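PDB 3IAH: short Chain Dehydrogenase yciK from Salmonella enterica subsp. enterica serovar Typhimurium, which probably works as an NADP-dependent oxidoreductase of the short-chain dehydrogenase family, possibly reducing oxoacyl groups carried on acyl carrier protein. Local coordinates for residues K51-A56 / P67-L72; L100-L105 / V151-S156; A222-L227 / D245-R250. All blocks are in the same frame, centred on the assembly; numbering follows the deposited sequence.

Contact 1. Residues K51-A56 / P67-L72; sequences KLRRVA and PQWFTL. With NAP (NADP nicotinamide-adenine-dinucleotide phosphate), chain C.
Leu-52 lies over the indole of Trp-69, and this pair carries the contact between helix residues 51-56 and strand residues 68-71. Leu-52 CB stands 3.8 Å above the indole plane, displaced toward the rim, while the CD1 methyl reaches past the indole to 3.9 Å from Trp-69 CE3 and also meets Phe-70 O and Thr-71 CG2. The indole is brought under the helix by its first torsion, which places CG between the backbone N and the carbonyl carbon (chi1 54°).

Farther out, the Arg-53 guanidinium has Trp-69 CZ2 over one of its faces, with NH1 4.0 Å from that carbon. The two planes stand 83° apart, so this is a nearly perpendicular approach and not a flat stack. The polar end of Arg-53 is claimed by a salt bridge from NH2 to Glu-49, one turn back on the same helix. At the other end, Ala-56 CB comes to 3.9 Å from Trp-69 CD1, and Ala-56 O meets Pro-67 CD at 3.5 Å.

Lys-51 takes a different direction. Beyond CG its chain is extended, and NZ donates a hydrogen bond of 2.6 Å to NAP O3X, an oxygen of the 2'-phosphate, consistent with a preference for NADP over NAD.

The axes of helix residues 51-56 and strand 68-71 run nearly antiparallel, at 167°, with a closest approach of 8.7 Å. The contact joins helix and strand of the beta-alpha-beta unit 41-46, 49-63 and 68-71 at the edge of the Rossmann sheet; Leu-44 of the adjoining strand touches Ala-56 and Trp-69, while Phe-70 packs against helix 79-92 on the opposite face.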
loop_
_atom_site.group_PDB
_atom_site.type_symbol
_atom_site.label_atom_id
_atom_site.label_comp_id
_atom_site.label_asym_id
_atom_site.label_seq_id
_atom_site.Cartn_x
_atom_site.Cartn_y
_atom_site.Cartn_z
ATOM N N LYS A 51 -0.327 -14.796 -26.391
ATOM C CA LYS A 51 -0.146 -15.676 -25.229
ATOM C C LYS A 51 -1.496 -16.167 -24.713
ATOM O O LYS A 51 -1.644 -17.353 -24.419
ATOM C CB LYS A 51 0.594 -15.013 -24.073
ATOM C CG LYS A 51 2.089 -14.834 -24.199
ATOM C CD LYS A 51 2.568 -14.312 -22.847
ATOM C CE LYS A 51 4.047 -14.232 -22.675
ATOM N NZ LYS A 51 4.287 -13.801 -21.256
ATOM N N LEU A 52 -2.461 -15.250 -24.594
ATOM C CA LEU A 52 -3.814 -15.592 -24.139
ATOM C C LEU A 52 -4.487 -16.623 -25.036
ATOM O O LEU A 52 -5.115 -17.564 -24.531
ATOM C CB LEU A 52 -4.699 -14.345 -24.047
ATOM C CG LEU A 52 -4.432 -13.366 -22.912
ATOM C CD1 LEU A 52 -5.212 -12.090 -23.122
ATOM C CD2 LEU A 52 -4.791 -14.001 -21.558
ATOM N N ARG A 53 -4.353 -16.444 -26.349
ATOM C CA ARG A 53 -4.940 -17.359 -27.319
ATOM C C ARG A 53 -4.360 -18.753 -27.127
ATOM O O ARG A 53 -5.103 -19.727 -27.158
ATOM C CB ARG A 53 -4.684 -16.892 -28.755
ATOM C CG ARG A 53 -5.481 -17.648 -29.825
ATOM C CD ARG A 53 -4.991 -17.291 -31.235
ATOM N NE ARG A 53 -4.798 -15.846 -31.373
ATOM C CZ ARG A 53 -5.746 -14.959 -31.678
ATOM N NH1 ARG A 53 -7.007 -15.333 -31.894
ATOM N NH2 ARG A 53 -5.422 -13.672 -31.766
ATOM N N ARG A 54 -3.046 -18.854 -26.917
ATOM C CA ARG A 54 -2.430 -20.169 -26.720
ATOM C C ARG A 54 -2.978 -20.864 -25.485
ATOM O O ARG A 54 -3.276 -22.046 -25.546
ATOM C CB ARG A 54 -0.896 -20.141 -26.650
ATOM C CG ARG A 54 -0.186 -19.714 -27.929
ATOM C CD ARG A 54 1.275 -20.201 -27.930
ATOM N NE ARG A 54 1.966 -19.868 -26.684
ATOM C CZ ARG A 54 2.637 -18.743 -26.448
ATOM N NH1 ARG A 54 3.212 -18.563 -25.259
ATOM N NH2 ARG A 54 2.739 -17.796 -27.379
ATOM N N VAL A 55 -3.106 -20.148 -24.365
ATOM C CA VAL A 55 -3.647 -20.767 -23.158
ATOM C C VAL A 55 -5.102 -21.221 -23.384
ATOM O O VAL A 55 -5.482 -22.310 -22.940
ATOM C CB VAL A 55 -3.557 -19.841 -21.921
ATOM C CG1 VAL A 55 -4.191 -20.506 -20.690
ATOM C CG2 VAL A 55 -2.109 -19.481 -21.633
ATOM N N ALA A 56 -5.896 -20.394 -24.070
ATOM C CA ALA A 56 -7.303 -20.720 -24.355
ATOM C C ALA A 56 -7.371 -21.993 -25.190
ATOM O O ALA A 56 -8.158 -22.897 -24.891
ATOM C CB ALA A 56 -8.004 -19.570 -25.070
ATOM N N PRO A 67 -12.461 -21.315 -23.794
ATOM C CA PRO A 67 -12.823 -20.189 -22.935
ATOM C C PRO A 67 -12.483 -18.860 -23.593
ATOM O O PRO A 67 -11.555 -18.802 -24.415
ATOM C CB PRO A 67 -11.947 -20.407 -21.705
ATOM C CG PRO A 67 -10.736 -21.053 -22.235
ATOM C CD PRO A 67 -11.172 -21.908 -23.389
ATOM N N GLN A 68 -13.212 -17.804 -23.240
ATOM C CA GLN A 68 -12.959 -16.493 -23.821
ATOM C C GLN A 68 -11.845 -15.767 -23.084
ATOM O O GLN A 68 -11.589 -16.009 -21.892
ATOM C CB GLN A 68 -14.214 -15.608 -23.859
ATOM C CG GLN A 68 -15.306 -16.101 -24.803
ATOM C CD GLN A 68 -16.454 -15.106 -24.964
ATOM O OE1 GLN A 68 -16.535 -14.100 -24.256
ATOM N NE2 GLN A 68 -17.342 -15.386 -25.911
ATOM N N TRP A 69 -11.178 -14.886 -23.820
ATOM C CA TRP A 69 -10.111 -14.089 -23.267
ATOM C C TRP A 69 -10.353 -12.626 -23.622
ATOM O O TRP A 69 -10.987 -12.320 -24.635
ATOM C CB TRP A 69 -8.725 -14.580 -23.728
ATOM C CG TRP A 69 -8.567 -14.678 -25.202
ATOM C CD1 TRP A 69 -8.730 -15.797 -25.969
ATOM C CD2 TRP A 69 -8.234 -13.621 -26.099
ATOM N NE1 TRP A 69 -8.511 -15.502 -27.285
ATOM C CE2 TRP A 69 -8.208 -14.172 -27.395
ATOM C CE3 TRP A 69 -7.959 -12.261 -25.935
ATOM C CZ2 TRP A 69 -7.915 -13.411 -28.525
ATOM C CZ3 TRP A 69 -7.670 -11.502 -27.060
ATOM C CH2 TRP A 69 -7.650 -12.083 -28.337
ATOM N N PHE A 70 -9.864 -11.733 -22.766
ATOM C CA PHE A 70 -9.996 -10.305 -22.985
ATOM C C PHE A 70 -8.646 -9.650 -22.728
ATOM O O PHE A 70 -7.940 -10.006 -21.780
ATOM C CB PHE A 70 -11.082 -9.694 -22.079
ATOM C CG PHE A 70 -12.456 -10.220 -22.346
ATOM C CD1 PHE A 70 -13.308 -9.571 -23.243
ATOM C CD2 PHE A 70 -12.908 -11.373 -21.714
ATOM C CE1 PHE A 70 -14.587 -10.065 -23.496
ATOM C CE2 PHE A 70 -14.176 -11.873 -21.960
ATOM C CZ PHE A 70 -15.023 -11.217 -22.859
ATOM N N THR A 71 -8.259 -8.720 -23.590
ATOM C CA THR A 71 -6.999 -8.028 -23.391
ATOM C C THR A 71 -7.272 -6.742 -22.613
ATOM O O THR A 71 -8.227 -6.009 -22.906
ATOM C CB THR A 71 -6.275 -7.699 -24.703
ATOM O OG1 THR A 71 -7.098 -6.849 -25.500
ATOM C CG2 THR A 71 -5.971 -8.975 -25.471
ATOM N N LEU A 72 -6.428 -6.495 -21.618
ATOM C CA LEU A 72 -6.507 -5.323 -20.766
ATOM C C LEU A 72 -5.120 -5.105 -20.183
ATOM O O LEU A 72 -4.647 -5.914 -19.385
ATOM C CB LEU A 72 -7.506 -5.526 -19.618
ATOM C CG LEU A 72 -7.714 -4.330 -18.676
ATOM C CD1 LEU A 72 -8.300 -3.148 -19.442
ATOM C CD2 LEU A 72 -8.625 -4.697 -17.487
HETATM P PA NAP C . 4.657 -14.016 -13.993
HETATM O O1A NAP C . 5.089 -15.318 -14.502
HETATM O O2A NAP C . 5.488 -12.872 -14.406
HETATM O O5B NAP C . 3.198 -13.633 -14.463
HETATM C C5B NAP C . 2.701 -12.339 -14.271
HETATM C C4B NAP C . 1.389 -12.257 -15.039
HETATM O O4B NAP C . 0.912 -10.950 -14.804
HETATM C C3B NAP C . 1.561 -12.442 -16.542
HETATM O O3B NAP C . 0.459 -13.075 -17.153
HETATM C C2B NAP C . 1.663 -11.014 -16.991
HETATM O O2B NAP C . 1.397 -10.818 -18.363
HETATM C C1B NAP C . 0.665 -10.343 -16.027
HETATM N N9A NAP C . 0.960 -8.926 -16.148
HETATM C C8A NAP C . 2.101 -8.249 -15.828
HETATM N N7A NAP C . 1.918 -6.955 -16.173
HETATM C C5A NAP C . 0.687 -6.822 -16.713
HETATM C C6A NAP C . -0.004 -5.744 -17.239
HETATM N N6A NAP C . 0.566 -4.537 -17.271
HETATM N N1A NAP C . -1.291 -5.930 -17.724
HETATM C C2A NAP C . -1.880 -7.180 -17.706
HETATM N N3A NAP C . -1.187 -8.256 -17.185
HETATM C C4A NAP C . 0.081 -8.061 -16.708
HETATM O O3 NAP C . 4.572 -13.972 -12.409
HETATM P PN NAP C . 4.014 -14.978 -11.349
HETATM O O1N NAP C . 3.130 -15.966 -12.030
HETATM O O2N NAP C . 5.125 -15.378 -10.469
HETATM O O5D NAP C . 3.138 -13.954 -10.495
HETATM C C5D NAP C . 1.759 -14.122 -10.306
HETATM C C4D NAP C . 1.396 -13.377 -9.040
HETATM O O4D NAP C . 2.014 -14.049 -7.978
HETATM C C3D NAP C . 1.868 -11.926 -8.960
HETATM O O3D NAP C . 0.837 -11.111 -8.389
HETATM C C2D NAP C . 3.068 -11.999 -8.029
HETATM O O2D NAP C . 3.296 -10.803 -7.341
HETATM C C1D NAP C . 2.661 -13.095 -7.117
HETATM N N1N NAP C . 3.720 -13.814 -6.381
HETATM C C2N NAP C . 4.560 -14.659 -7.070
HETATM C C3N NAP C . 5.557 -15.333 -6.380
HETATM C C7N NAP C . 6.492 -16.288 -7.107
HETATM O O7N NAP C . 7.457 -16.866 -6.312
HETATM N N7N NAP C . 6.355 -16.540 -8.413
HETATM C C4N NAP C . 5.684 -15.140 -5.000
HETATM C C5N NAP C . 4.817 -14.271 -4.311
HETATM C C6N NAP C . 3.842 -13.615 -5.032
HETATM P P2B NAP C . 2.419 -11.242 -19.579
HETATM O O1X NAP C . 2.060 -10.451 -20.779
HETATM O O2X NAP C . 3.843 -10.921 -19.224
HETATM O O3X NAP C . 2.282 -12.691 -19.942
#

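Contact 2. Residues L100-L105 / V151-S156; sequences LHNAGL and VFTSSS. With NAP (NADP nicotinamide-adenine-dinucleotide phosphate), chain C; ACT (acetate ion), chain D.
His-101 N donates to Val-151 O over 2.7 Å with an N-H...O angle of 164°, the main-chain link between neighbouring parallel strands in the middle of the sheet. Packing is tight here on both faces. On one, Leu-100 CD1 presses against Val-151 CG1 at 3.6 Å, under cover of helix 225-232. On the other, the His-101 and Phe-152 side chains run side by side in the same direction; their rings are 24° from parallel but slid apart, with centroids separated by 5.1 Å, and His-101 CD2 approaches Phe-152 CE1 to 3.5 Å.

Past this pair the strands diverge, the CA separation rising from 4.8 Å at Leu-100 and Val-151 to 5.6 Å at Asn-102 and Thr-153. Side-chain and water bonds take over. Thr-153 OG1 donates to His-101 O, tilted 30° from the carbonyl plane. One water donates to His-101 O and accepts from Thr-153 N; a second donates to both Asn-102 OD1 and Thr-153 OG1. Thr-153 CG2, set anti to the backbone N, is thereby turned to the nicotinamide ribose.

Asn-102 belongs to the Asn-Ala-Gly motif of the family. Its carbonyl O accepts from NAP O3D at 2.8 Å. Ser-155 OG donates to acetate OXT, and the acetate is also hydrogen-bonded to Tyr-168 OH. Ser-155, Tyr-168 and Lys-172 match the Ser-Tyr-Lys arrangement of short-chain dehydrogenases, so the acetate, probably from the crystallisation liquor, plausibly marks where a substrate carbonyl would sit beside the nicotinamide.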
loop_
_atom_site.group_PDB
_atom_site.type_symbol
_atom_site.label_atom_id
_atom_site.label_comp_id
_atom_site.label_asym_id
_atom_site.label_seq_id
_atom_site.Cartn_x
_atom_site.Cartn_y
_atom_site.Cartn_z
ATOM N N LEU A 100 -9.875 -13.815 -9.712
ATOM C CA LEU A 100 -8.528 -14.024 -9.194
ATOM C C LEU A 100 -7.636 -12.919 -9.756
ATOM O O LEU A 100 -7.323 -12.911 -10.947
ATOM C CB LEU A 100 -7.958 -15.392 -9.568
ATOM C CG LEU A 100 -6.477 -15.642 -9.186
ATOM C CD1 LEU A 100 -6.179 -15.433 -7.685
ATOM C CD2 LEU A 100 -6.035 -17.036 -9.630
ATOM N N HIS A 101 -7.271 -11.975 -8.898
ATOM C CA HIS A 101 -6.363 -10.899 -9.296
ATOM C C HIS A 101 -4.957 -11.441 -9.112
ATOM O O HIS A 101 -4.371 -11.358 -8.021
ATOM C CB HIS A 101 -6.541 -9.651 -8.476
ATOM C CG HIS A 101 -7.757 -8.862 -8.824
ATOM N ND1 HIS A 101 -7.926 -8.276 -10.062
ATOM C CD2 HIS A 101 -8.822 -8.495 -8.080
ATOM C CE1 HIS A 101 -9.069 -7.617 -10.072
ATOM N NE2 HIS A 101 -9.623 -7.721 -8.877
ATOM N N ASN A 102 -4.439 -12.028 -10.180
ATOM C CA ASN A 102 -3.113 -12.625 -10.151
ATOM C C ASN A 102 -2.017 -11.770 -10.778
ATOM O O ASN A 102 -0.862 -11.909 -10.407
ATOM C CB ASN A 102 -3.181 -13.969 -10.848
ATOM C CG ASN A 102 -1.825 -14.510 -11.219
ATOM O OD1 ASN A 102 -1.136 -15.119 -10.396
ATOM N ND2 ASN A 102 -1.461 -14.351 -12.494
ATOM N N ALA A 103 -2.381 -10.933 -11.748
ATOM C CA ALA A 103 -1.450 -10.071 -12.447
ATOM C C ALA A 103 -0.653 -9.216 -11.483
ATOM O O ALA A 103 -1.165 -8.757 -10.465
ATOM C CB ALA A 103 -2.182 -9.188 -13.419
ATOM N N GLY A 104 0.612 -9.023 -11.816
ATOM C CA GLY A 104 1.480 -8.215 -11.002
ATOM C C GLY A 104 2.776 -7.869 -11.712
ATOM O O GLY A 104 3.209 -8.593 -12.628
ATOM N N LEU A 105 3.378 -6.761 -11.292
ATOM C CA LEU A 105 4.646 -6.289 -11.829
ATOM C C LEU A 105 5.642 -6.223 -10.665
ATOM O O LEU A 105 5.314 -5.713 -9.603
ATOM C CB LEU A 105 4.471 -4.903 -12.468
ATOM C CG LEU A 105 5.626 -4.210 -13.178
ATOM C CD1 LEU A 105 6.152 -5.021 -14.378
ATOM C CD2 LEU A 105 5.174 -2.827 -13.651
ATOM N N VAL A 151 -10.279 -12.845 -4.966
ATOM C CA VAL A 151 -8.975 -13.182 -4.439
ATOM C C VAL A 151 -7.885 -12.285 -4.995
ATOM O O VAL A 151 -7.760 -12.133 -6.212
ATOM C CB VAL A 151 -8.632 -14.660 -4.814
ATOM C CG1 VAL A 151 -7.280 -15.119 -4.235
ATOM C CG2 VAL A 151 -9.750 -15.595 -4.367
ATOM N N PHE A 152 -7.123 -11.674 -4.096
ATOM C CA PHE A 152 -5.964 -10.845 -4.448
ATOM C C PHE A 152 -4.693 -11.673 -4.217
ATOM O O PHE A 152 -4.711 -12.686 -3.484
ATOM C CB PHE A 152 -5.908 -9.574 -3.605
ATOM C CG PHE A 152 -7.033 -8.638 -3.875
ATOM C CD1 PHE A 152 -6.914 -7.682 -4.858
ATOM C CD2 PHE A 152 -8.216 -8.711 -3.149
ATOM C CE1 PHE A 152 -7.964 -6.796 -5.134
ATOM C CE2 PHE A 152 -9.262 -7.838 -3.407
ATOM C CZ PHE A 152 -9.135 -6.872 -4.418
ATOM N N THR A 153 -3.587 -11.269 -4.823
ATOM C CA THR A 153 -2.338 -12.022 -4.656
ATOM C C THR A 153 -1.320 -11.153 -3.933
ATOM O O THR A 153 -0.977 -10.071 -4.396
ATOM C CB THR A 153 -1.756 -12.519 -5.991
ATOM O OG1 THR A 153 -2.755 -13.205 -6.739
ATOM C CG2 THR A 153 -0.577 -13.487 -5.742
ATOM N N SER A 154 -0.859 -11.640 -2.786
ATOM C CA SER A 154 0.114 -10.937 -1.981
ATOM C C SER A 154 1.496 -11.573 -2.151
ATOM O O SER A 154 1.787 -12.164 -3.191
ATOM C CB SER A 154 -0.328 -10.923 -0.516
ATOM O OG SER A 154 0.504 -10.054 0.224
ATOM N N SER A 155 2.329 -11.441 -1.126
ATOM C CA SER A 155 3.691 -11.963 -1.098
ATOM C C SER A 155 4.175 -11.924 0.354
ATOM O O SER A 155 3.569 -11.261 1.194
ATOM C CB SER A 155 4.595 -11.077 -1.960
ATOM O OG SER A 155 5.964 -11.434 -1.840
ATOM N N SER A 156 5.260 -12.613 0.662
ATOM C CA SER A 156 5.796 -12.561 2.018
ATOM C C SER A 156 6.148 -11.099 2.355
ATOM O O SER A 156 5.964 -10.672 3.498
ATOM C CB SER A 156 7.037 -13.436 2.164
ATOM O OG SER A 156 8.096 -12.968 1.353
HETATM P PA NAP C . 4.657 -14.016 -13.993
HETATM O O1A NAP C . 5.089 -15.318 -14.502
HETATM O O2A NAP C . 5.488 -12.872 -14.406
HETATM O O5B NAP C . 3.198 -13.633 -14.463
HETATM C C5B NAP C . 2.701 -12.339 -14.271
HETATM C C4B NAP C . 1.389 -12.257 -15.039
HETATM O O4B NAP C . 0.912 -10.950 -14.804
HETATM C C3B NAP C . 1.561 -12.442 -16.542
HETATM O O3B NAP C . 0.459 -13.075 -17.153
HETATM C C2B NAP C . 1.663 -11.014 -16.991
HETATM O O2B NAP C . 1.397 -10.818 -18.363
HETATM C C1B NAP C . 0.665 -10.343 -16.027
HETATM N N9A NAP C . 0.960 -8.926 -16.148
HETATM C C8A NAP C . 2.101 -8.249 -15.828
HETATM N N7A NAP C . 1.918 -6.955 -16.173
HETATM C C5A NAP C . 0.687 -6.822 -16.713
HETATM C C6A NAP C . -0.004 -5.744 -17.239
HETATM N N6A NAP C . 0.566 -4.537 -17.271
HETATM N N1A NAP C . -1.291 -5.930 -17.724
HETATM C C2A NAP C . -1.880 -7.180 -17.706
HETATM N N3A NAP C . -1.187 -8.256 -17.185
HETATM C C4A NAP C . 0.081 -8.061 -16.708
HETATM O O3 NAP C . 4.572 -13.972 -12.409
HETATM P PN NAP C . 4.014 -14.978 -11.349
HETATM O O1N NAP C . 3.130 -15.966 -12.030
HETATM O O2N NAP C . 5.125 -15.378 -10.469
HETATM O O5D NAP C . 3.138 -13.954 -10.495
HETATM C C5D NAP C . 1.759 -14.122 -10.306
HETATM C C4D NAP C . 1.396 -13.377 -9.040
HETATM O O4D NAP C . 2.014 -14.049 -7.978
HETATM C C3D NAP C . 1.868 -11.926 -8.960
HETATM O O3D NAP C . 0.837 -11.111 -8.389
HETATM C C2D NAP C . 3.068 -11.999 -8.029
HETATM O O2D NAP C . 3.296 -10.803 -7.341
HETATM C C1D NAP C . 2.661 -13.095 -7.117
HETATM N N1N NAP C . 3.720 -13.814 -6.381
HETATM C C2N NAP C . 4.560 -14.659 -7.070
HETATM C C3N NAP C . 5.557 -15.333 -6.380
HETATM C C7N NAP C . 6.492 -16.288 -7.107
HETATM O O7N NAP C . 7.457 -16.866 -6.312
HETATM N N7N NAP C . 6.355 -16.540 -8.413
HETATM C C4N NAP C . 5.684 -15.140 -5.000
HETATM C C5N NAP C . 4.817 -14.271 -4.311
HETATM C C6N NAP C . 3.842 -13.615 -5.032
HETATM P P2B NAP C . 2.419 -11.242 -19.579
HETATM O O1X NAP C . 2.060 -10.451 -20.779
HETATM O O2X NAP C . 3.843 -10.921 -19.224
HETATM O O3X NAP C . 2.282 -12.691 -19.942
HETATM C C ACT D . 7.969 -12.798 -4.618
HETATM O O ACT D . 8.527 -13.538 -3.773
HETATM O OXT ACT D . 6.993 -12.125 -4.204
HETATM C CH3 ACT D . 8.451 -12.728 -6.030
HETATM O O HOH W 1 -3.708 -8.826 -6.394
HETATM O O HOH W 2 -2.097 -15.716 -7.784
#

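Contact 3. Residues A222-L227 / D245-R250; sequences ADIMPL and DAQPGR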
loop_
_atom_site.group_PDB
_atom_site.type_symbol
_atom_site.label_atom_id
_atom_site.label_comp_id
_atom_site.label_asym_id
_atom_site.label_seq_id
_atom_site.Cartn_x
_atom_site.Cartn_y
_atom_site.Cartn_z
ATOM N N ALA A 222 1.839 -25.685 -10.617
ATOM C CA ALA A 222 0.963 -26.851 -10.475
ATOM C C ALA A 222 0.908 -27.337 -9.026
ATOM O O ALA A 222 -0.174 -27.613 -8.500
ATOM C CB ALA A 222 1.413 -27.994 -11.401
ATOM N N ASP A 223 2.072 -27.385 -8.376
ATOM C CA ASP A 223 2.179 -27.854 -6.985
ATOM C C ASP A 223 1.403 -27.019 -5.950
ATOM O O ASP A 223 1.013 -27.544 -4.907
ATOM C CB ASP A 223 3.645 -27.881 -6.529
ATOM C CG ASP A 223 4.527 -28.828 -7.335
ATOM O OD1 ASP A 223 4.050 -29.867 -7.839
ATOM O OD2 ASP A 223 5.743 -28.535 -7.425
ATOM N N ILE A 224 1.194 -25.734 -6.210
ATOM C CA ILE A 224 0.492 -24.870 -5.251
ATOM C C ILE A 224 -1.003 -24.658 -5.545
ATOM O O ILE A 224 -1.654 -23.876 -4.862
ATOM C CB ILE A 224 1.196 -23.476 -5.090
ATOM C CG1 ILE A 224 1.139 -22.641 -6.366
ATOM C CG2 ILE A 224 2.649 -23.666 -4.680
ATOM C CD1 ILE A 224 1.571 -21.187 -6.140
HETATM N N MSE A 225 -1.552 -25.380 -6.523
HETATM C CA MSE A 225 -2.963 -25.227 -6.882
HETATM C C MSE A 225 -4.029 -25.574 -5.838
HETATM O O MSE A 225 -5.120 -25.010 -5.905
HETATM C CB MSE A 225 -3.286 -25.987 -8.170
HETATM C CG MSE A 225 -2.771 -25.364 -9.460
HETATM SE SE MSE A 225 -3.435 -23.555 -9.834
HETATM C CE MSE A 225 -2.081 -22.460 -8.928
ATOM N N PRO A 226 -3.750 -26.492 -4.891
ATOM C CA PRO A 226 -4.828 -26.819 -3.937
ATOM C C PRO A 226 -5.507 -25.640 -3.252
ATOM O O PRO A 226 -6.740 -25.647 -3.122
ATOM C CB PRO A 226 -4.135 -27.742 -2.925
ATOM C CG PRO A 226 -3.132 -28.471 -3.755
ATOM C CD PRO A 226 -2.621 -27.430 -4.754
ATOM N N LEU A 227 -4.728 -24.643 -2.836
ATOM C CA LEU A 227 -5.278 -23.452 -2.186
ATOM C C LEU A 227 -6.107 -22.628 -3.178
ATOM O O LEU A 227 -7.129 -22.052 -2.799
ATOM C CB LEU A 227 -4.165 -22.582 -1.584
ATOM C CG LEU A 227 -4.633 -21.342 -0.828
ATOM C CD1 LEU A 227 -5.582 -21.715 0.334
ATOM C CD2 LEU A 227 -3.430 -20.529 -0.319
ATOM N N ASP A 245 -1.371 -18.658 3.036
ATOM C CA ASP A 245 -0.082 -19.027 2.444
ATOM C C ASP A 245 -0.240 -20.368 1.756
ATOM O O ASP A 245 -0.693 -21.317 2.375
ATOM C CB ASP A 245 1.019 -19.154 3.498
ATOM C CG ASP A 245 1.502 -17.820 4.042
ATOM O OD1 ASP A 245 2.227 -17.853 5.051
ATOM O OD2 ASP A 245 1.205 -16.749 3.480
ATOM N N ALA A 246 0.135 -20.445 0.483
ATOM C CA ALA A 246 0.056 -21.695 -0.269
ATOM C C ALA A 246 1.147 -22.656 0.202
ATOM O O ALA A 246 0.985 -23.873 0.110
ATOM C CB ALA A 246 0.180 -21.434 -1.773
ATOM N N GLN A 247 2.250 -22.110 0.706
ATOM C CA GLN A 247 3.370 -22.906 1.202
ATOM C C GLN A 247 3.692 -22.526 2.655
ATOM O O GLN A 247 4.728 -21.920 2.931
ATOM C CB GLN A 247 4.588 -22.708 0.299
ATOM C CG GLN A 247 4.317 -23.041 -1.165
ATOM C CD GLN A 247 5.542 -22.906 -2.023
ATOM O OE1 GLN A 247 6.501 -23.664 -1.872
ATOM N NE2 GLN A 247 5.507 -21.949 -2.966
ATOM N N PRO A 248 2.809 -22.901 3.599
ATOM C CA PRO A 248 3.010 -22.549 5.018
ATOM C C PRO A 248 4.281 -23.118 5.667
ATOM O O PRO A 248 4.811 -22.517 6.604
ATOM C CB PRO A 248 1.750 -23.097 5.704
ATOM C CG PRO A 248 1.247 -24.153 4.815
ATOM C CD PRO A 248 1.663 -23.805 3.410
ATOM N N GLY A 249 4.775 -24.250 5.178
ATOM C CA GLY A 249 5.984 -24.847 5.739
ATOM C C GLY A 249 7.286 -24.397 5.090
ATOM O O GLY A 249 8.309 -25.079 5.232
ATOM N N ARG A 250 7.274 -23.262 4.386
ATOM C CA ARG A 250 8.479 -22.776 3.713
ATOM C C ARG A 250 8.936 -21.442 4.282
ATOM O O ARG A 250 8.155 -20.509 4.400
ATOM C CB ARG A 250 8.246 -22.636 2.204
ATOM C CG ARG A 250 9.535 -22.351 1.418
ATOM C CD ARG A 250 9.297 -22.161 -0.079
ATOM N NE ARG A 250 10.569 -21.945 -0.775
ATOM C CZ ARG A 250 11.235 -20.791 -0.802
ATOM N NH1 ARG A 250 10.780 -19.721 -0.160
ATOM N NH2 ARG A 250 12.383 -20.709 -1.461
#
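Ala-246 packs between Ile-224 and Leu-227, joining the start of helix 225-232 to the loop that leaves strand 243-245, the last strand of the Rossmann fold's parallel sheet. The closest pair of CA atoms, Ile-224 and Ala-246, is 5.9 Å apart, and the interface is small, with 202 Å² buried over both sides.

Apolar contacts make up most of it. Ala-246 CB lies 4.0 Å from Ile-224 CB and is equally far from Leu-227 CD2, so one methyl serves both residues. Leu-227 reaches across because its CG is anti to the backbone N (chi1 -177°), and its CD2 then rests on main chain as well, 3.7 Å from Ala-246 N. Ile-224 also touches Ile-27 of helix 26-37, tying this corner to the first helix of the fold.

Polar groups are served by partners around the contact. Asp-245 directs its CB away from the helix, and OD2 forms a salt bridge with Arg-159 and accepts a hydrogen bond from Asn-197. The amide of Gln-247 is held through NE2, which donates to the carbonyl oxygens of Pro-198 and Gly-200. These two bonds fix the amide nitrogen beside the segment that follows strand 192-197. The Gln-247 side chain lies about 6 Å from the bound NADP.

Main-chain bonds shape each segment separately. Gln-247 to Arg-250 form a type I beta turn, with Arg-250 N bonded to Gln-247 O, while Met-225 N, of a selenomethionine, bonds to Ala-222 O ahead of the helix.

Where the apolar and polar parts meet, the Gln-247 chain crosses the Ile-224 side chain at an angle, and the CG2 methyl of Ile-224 sits 3.7 Å from Gln-247 NE2.

Overall arrangement
The three contacts follow one another along the chain without touching. Contacts 1 and 2 reach the same parallel sheet, with centres 19 Å apart, and NADP spans the interval: Lys-51 bonds the 2'-phosphate, segment 100-105 runs from the nicotinamide ribose back to the adenosine, and 151-156 lines the nicotinamide and its ribose. Contact 2 is central, about 4 Å from the centre of the chain; for contacts 1 and 3 the centres lie 15 and 14 Å from it and 25 Å from each other. Contact 3 is 14 Å from contact 2 between centres, about 6 Å between nearest atoms; helix 225-232, which begins in it, continues over Leu-100 and Val-151.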